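Local coordinates for BH2358 protein (Bacillus halodurans C-125, PDB 2RBD) that is of unknown function but is a putative spore coat protein of a family related to the ferritins, at residues T22-I33 and M59-L70. Residues are numbered along the deposited sequence; the frame is centred on the assembly and turned at random.
Sequences TWTYLSTNNGLI and MQDENHQLEELL. With PG4 (tetraethylene glycol), chain C.
A buried polar cluster of N29, E62, N63 and Y25 lies between helices 16-42 and 46-72, which run roughly antiparallel. The N29 amide sends its two N-H hydrogens to different acceptors. One runs almost straight (170°) from N29 ND2 to E62 OE1 at 3.0 Å, on the anti lone pair of that oxygen. The other reaches N63 OD1, 3.0 Å from N29 ND2, from above the N63 carbonyl plane. Both acceptors lie in the plane of the N29 amide, which fixes its flip. Y25 is the second donor to E62 OE1, its OH 2.9 Å away and above the carboxylate plane. With CG anti to the backbone N (chi1 -170°), the far end of Y25 comes up to helix 46-72, with ring atom CD1 3.6 Å from L66 CD1. A phenylalanine in place of Y25 would probably keep the L66 contact but leave E62 OE1 with one donor fewer. The O1 end of a tetraethylene glycol, probably from the crystallisation liquor, lies over one face of the Y25 ring and donates a hydrogen bond to N29 OD1. Its O5 end hydrogen-bonds E62 OE2. N29, L26, N63 and L66 pack as knobs into holes. The selenium of M59, a selenomethionine, lies 3.7 Å from L32 CB. The segment axes pass 9.9 Å apart. Helix 128-155 covers both through F134, F137 and K141, Y25 also touches helix 100-124, and the four long helices make a bundle, consistent with a ferritin-like fold.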
# COMPACT_ATOMS: atom_id res chain seq x y z
N THR A 22 5.55 11.71 -8.98
CA THR A 22 5.86 13.03 -8.49
C THR A 22 4.76 14.02 -8.88
O THR A 22 4.37 14.86 -8.08
CB THR A 22 7.24 13.53 -8.94
OG1 THR A 22 7.32 13.58 -10.36
CG2 THR A 22 8.34 12.63 -8.36
N TRP A 23 4.28 13.94 -10.11
CA TRP A 23 3.14 14.77 -10.53
C TRP A 23 1.92 14.54 -9.65
O TRP A 23 1.26 15.50 -9.20
CB TRP A 23 2.79 14.45 -11.99
CG TRP A 23 1.72 15.29 -12.59
CD1 TRP A 23 1.90 16.42 -13.33
CD2 TRP A 23 0.32 15.05 -12.57
NE1 TRP A 23 0.71 16.91 -13.74
CE2 TRP A 23 -0.29 16.11 -13.29
CE3 TRP A 23 -0.49 14.05 -12.01
CZ2 TRP A 23 -1.66 16.19 -13.47
CZ3 TRP A 23 -1.84 14.15 -12.17
CH2 TRP A 23 -2.42 15.22 -12.89
N THR A 24 1.62 13.28 -9.37
CA THR A 24 0.50 12.95 -8.52
C THR A 24 0.69 13.46 -7.07
O THR A 24 -0.25 13.97 -6.44
CB THR A 24 0.25 11.44 -8.58
OG1 THR A 24 -0.17 11.07 -9.90
CG2 THR A 24 -0.86 11.05 -7.62
N TYR A 25 1.88 13.31 -6.52
CA TYR A 25 2.19 13.79 -5.19
C TYR A 25 2.00 15.30 -5.07
O TYR A 25 1.46 15.86 -4.12
CB TYR A 25 3.62 13.35 -4.82
CG TYR A 25 4.01 13.56 -3.38
CD1 TYR A 25 4.48 14.79 -2.94
CD2 TYR A 25 3.92 12.52 -2.43
CE1 TYR A 25 4.88 14.96 -1.64
CE2 TYR A 25 4.30 12.71 -1.13
CZ TYR A 25 4.75 13.94 -0.72
OH TYR A 25 5.19 14.17 0.58
N LEU A 26 2.52 16.02 -6.05
CA LEU A 26 2.34 17.48 -6.12
C LEU A 26 0.84 17.85 -6.21
O LEU A 26 0.39 18.74 -5.52
CB LEU A 26 3.11 18.00 -7.34
CG LEU A 26 2.97 19.48 -7.67
CD1 LEU A 26 3.29 20.39 -6.47
CD2 LEU A 26 3.83 19.85 -8.91
N SER A 27 0.09 17.17 -7.07
CA SER A 27 -1.34 17.40 -7.14
C SER A 27 -2.04 17.12 -5.80
O SER A 27 -2.92 17.88 -5.38
CB SER A 27 -1.96 16.61 -8.31
OG SER A 27 -3.27 17.06 -8.60
N THR A 28 -1.68 16.01 -5.15
CA THR A 28 -2.21 15.68 -3.82
C THR A 28 -1.93 16.82 -2.83
O THR A 28 -2.85 17.28 -2.12
CB THR A 28 -1.69 14.33 -3.35
OG1 THR A 28 -2.10 13.35 -4.32
CG2 THR A 28 -2.32 13.98 -1.97
N ASN A 29 -0.69 17.30 -2.81
CA ASN A 29 -0.33 18.43 -1.96
C ASN A 29 -1.20 19.66 -2.28
O ASN A 29 -1.66 20.34 -1.37
CB ASN A 29 1.14 18.81 -2.06
CG ASN A 29 2.06 17.98 -1.17
OD1 ASN A 29 1.60 17.06 -0.48
ND2 ASN A 29 3.35 18.30 -1.17
N ASN A 30 -1.39 19.97 -3.55
CA ASN A 30 -2.19 21.13 -3.91
C ASN A 30 -3.60 21.02 -3.35
O ASN A 30 -4.18 21.99 -2.87
CB ASN A 30 -2.26 21.25 -5.44
CG ASN A 30 -0.97 21.72 -6.07
OD1 ASN A 30 -0.12 22.34 -5.44
ND2 ASN A 30 -0.87 21.48 -7.38
N GLY A 31 -4.16 19.83 -3.43
CA GLY A 31 -5.51 19.59 -2.90
C GLY A 31 -5.57 19.68 -1.40
O GLY A 31 -6.52 20.23 -0.81
N LEU A 32 -4.56 19.14 -0.76
CA LEU A 32 -4.51 19.19 0.72
C LEU A 32 -4.26 20.59 1.25
O LEU A 32 -4.88 20.99 2.21
CB LEU A 32 -3.48 18.20 1.27
CG LEU A 32 -3.76 16.70 1.08
CD1 LEU A 32 -2.59 15.92 1.70
CD2 LEU A 32 -5.09 16.29 1.76
N ILE A 33 -3.43 21.38 0.57
CA ILE A 33 -3.26 22.77 0.92
C ILE A 33 -4.63 23.49 0.89
O ILE A 33 -4.97 24.23 1.80
CB ILE A 33 -2.23 23.44 0.02
CG1 ILE A 33 -0.81 22.91 0.36
CG2 ILE A 33 -2.25 24.94 0.21
CD1 ILE A 33 0.25 23.28 -0.68
N MSE A 59 4.08 21.50 3.11
CA MSE A 59 3.69 21.06 1.76
C MSE A 59 4.10 22.05 0.70
O MSE A 59 4.52 21.66 -0.39
CB MSE A 59 2.20 20.81 1.71
CG MSE A 59 1.80 19.54 2.48
SE MSE A 59 -0.04 18.99 2.24
CE MSE A 59 -0.92 20.38 3.25
N GLN A 60 4.02 23.33 1.04
CA GLN A 60 4.51 24.36 0.14
C GLN A 60 6.00 24.21 -0.10
O GLN A 60 6.47 24.40 -1.23
CB GLN A 60 4.17 25.73 0.69
CG GLN A 60 2.69 26.05 0.52
CD GLN A 60 2.26 27.32 1.21
OE1 GLN A 60 2.84 27.72 2.23
NE2 GLN A 60 1.22 27.92 0.70
N ASP A 61 6.75 23.84 0.92
CA ASP A 61 8.21 23.61 0.75
C ASP A 61 8.48 22.41 -0.13
O ASP A 61 9.39 22.44 -0.99
CB ASP A 61 8.92 23.36 2.09
CG ASP A 61 8.93 24.56 3.01
OD1 ASP A 61 8.68 25.69 2.55
OD2 ASP A 61 9.23 24.37 4.21
N GLU A 62 7.75 21.32 0.10
CA GLU A 62 7.84 20.15 -0.76
C GLU A 62 7.52 20.54 -2.21
O GLU A 62 8.23 20.17 -3.15
CB GLU A 62 6.90 19.05 -0.30
CG GLU A 62 7.28 18.44 1.03
CD GLU A 62 6.39 17.28 1.39
OE1 GLU A 62 5.36 17.05 0.75
OE2 GLU A 62 6.70 16.61 2.39
N ASN A 63 6.44 21.29 -2.36
CA ASN A 63 6.02 21.74 -3.69
C ASN A 63 7.08 22.54 -4.44
O ASN A 63 7.24 22.37 -5.63
CB ASN A 63 4.70 22.50 -3.60
CG ASN A 63 3.51 21.61 -3.36
OD1 ASN A 63 3.65 20.40 -3.26
ND2 ASN A 63 2.30 22.20 -3.39
N HIS A 64 7.80 23.38 -3.74
CA HIS A 64 8.87 24.15 -4.39
C HIS A 64 9.90 23.22 -5.05
O HIS A 64 10.33 23.42 -6.20
CB HIS A 64 9.52 25.04 -3.36
CG HIS A 64 10.32 26.14 -3.95
ND1 HIS A 64 11.68 26.05 -4.14
CD2 HIS A 64 9.95 27.37 -4.40
CE1 HIS A 64 12.12 27.18 -4.68
NE2 HIS A 64 11.09 27.99 -4.85
N GLN A 65 10.27 22.17 -4.34
CA GLN A 65 11.20 21.21 -4.87
C GLN A 65 10.61 20.37 -6.02
O GLN A 65 11.31 20.09 -7.02
CB GLN A 65 11.66 20.28 -3.76
CG GLN A 65 12.45 20.98 -2.72
CD GLN A 65 12.87 20.03 -1.63
OE1 GLN A 65 13.50 18.99 -1.90
NE2 GLN A 65 12.46 20.35 -0.38
N LEU A 66 9.37 19.92 -5.85
CA LEU A 66 8.69 19.14 -6.86
C LEU A 66 8.47 19.92 -8.15
O LEU A 66 8.66 19.39 -9.23
CB LEU A 66 7.34 18.64 -6.33
CG LEU A 66 7.41 17.63 -5.21
CD1 LEU A 66 6.08 17.67 -4.39
CD2 LEU A 66 7.67 16.28 -5.76
N GLU A 67 8.06 21.18 -8.00
CA GLU A 67 7.80 22.00 -9.18
C GLU A 67 9.11 22.26 -9.91
O GLU A 67 9.14 22.24 -11.14
CB GLU A 67 7.05 23.28 -8.80
CG GLU A 67 5.60 22.96 -8.36
CD GLU A 67 4.73 24.17 -8.09
OE1 GLU A 67 5.29 25.24 -7.73
OE2 GLU A 67 3.50 24.06 -8.25
N GLU A 68 10.20 22.45 -9.20
CA GLU A 68 11.49 22.66 -9.87
C GLU A 68 11.91 21.40 -10.61
O GLU A 68 12.41 21.46 -11.74
CB GLU A 68 12.55 23.10 -8.87
CG GLU A 68 13.97 23.21 -9.48
CD GLU A 68 14.04 24.17 -10.71
OE1 GLU A 68 13.31 25.21 -10.74
OE2 GLU A 68 14.84 23.89 -11.66
N LEU A 69 11.69 20.24 -10.01
CA LEU A 69 11.99 18.97 -10.67
C LEU A 69 11.20 18.81 -11.94
O LEU A 69 11.76 18.56 -13.02
CB LEU A 69 11.71 17.79 -9.72
CG LEU A 69 11.92 16.38 -10.29
CD1 LEU A 69 13.40 16.12 -10.58
CD2 LEU A 69 11.31 15.31 -9.37
N LEU A 70 9.90 18.99 -11.85
CA LEU A 70 9.05 18.87 -13.04
C LEU A 70 9.34 19.92 -14.10
O LEU A 70 9.40 19.59 -15.29
CB LEU A 70 7.57 18.85 -12.68
CG LEU A 70 7.17 17.66 -11.82
CD1 LEU A 70 5.65 17.74 -11.66
CD2 LEU A 70 7.61 16.32 -12.37
O1 PG4 C . 1.07 14.38 -1.09
C1 PG4 C . 1.24 13.68 0.20
C2 PG4 C . 0.93 14.61 1.37
O2 PG4 C . 1.42 14.15 2.63
C3 PG4 C . 0.41 14.23 3.63
C4 PG4 C . 0.35 15.58 4.29
O3 PG4 C . 1.51 15.75 5.12
C5 PG4 C . 1.41 16.96 5.86
C6 PG4 C . 2.65 17.29 6.63
O4 PG4 C . 3.86 17.17 5.87
C7 PG4 C . 4.99 17.39 6.73
C8 PG4 C . 6.36 17.09 6.12
O5 PG4 C . 6.23 16.44 4.83
O HOH W 1 1.37 22.53 -9.43
O HOH W 2 1.63 24.18 -6.40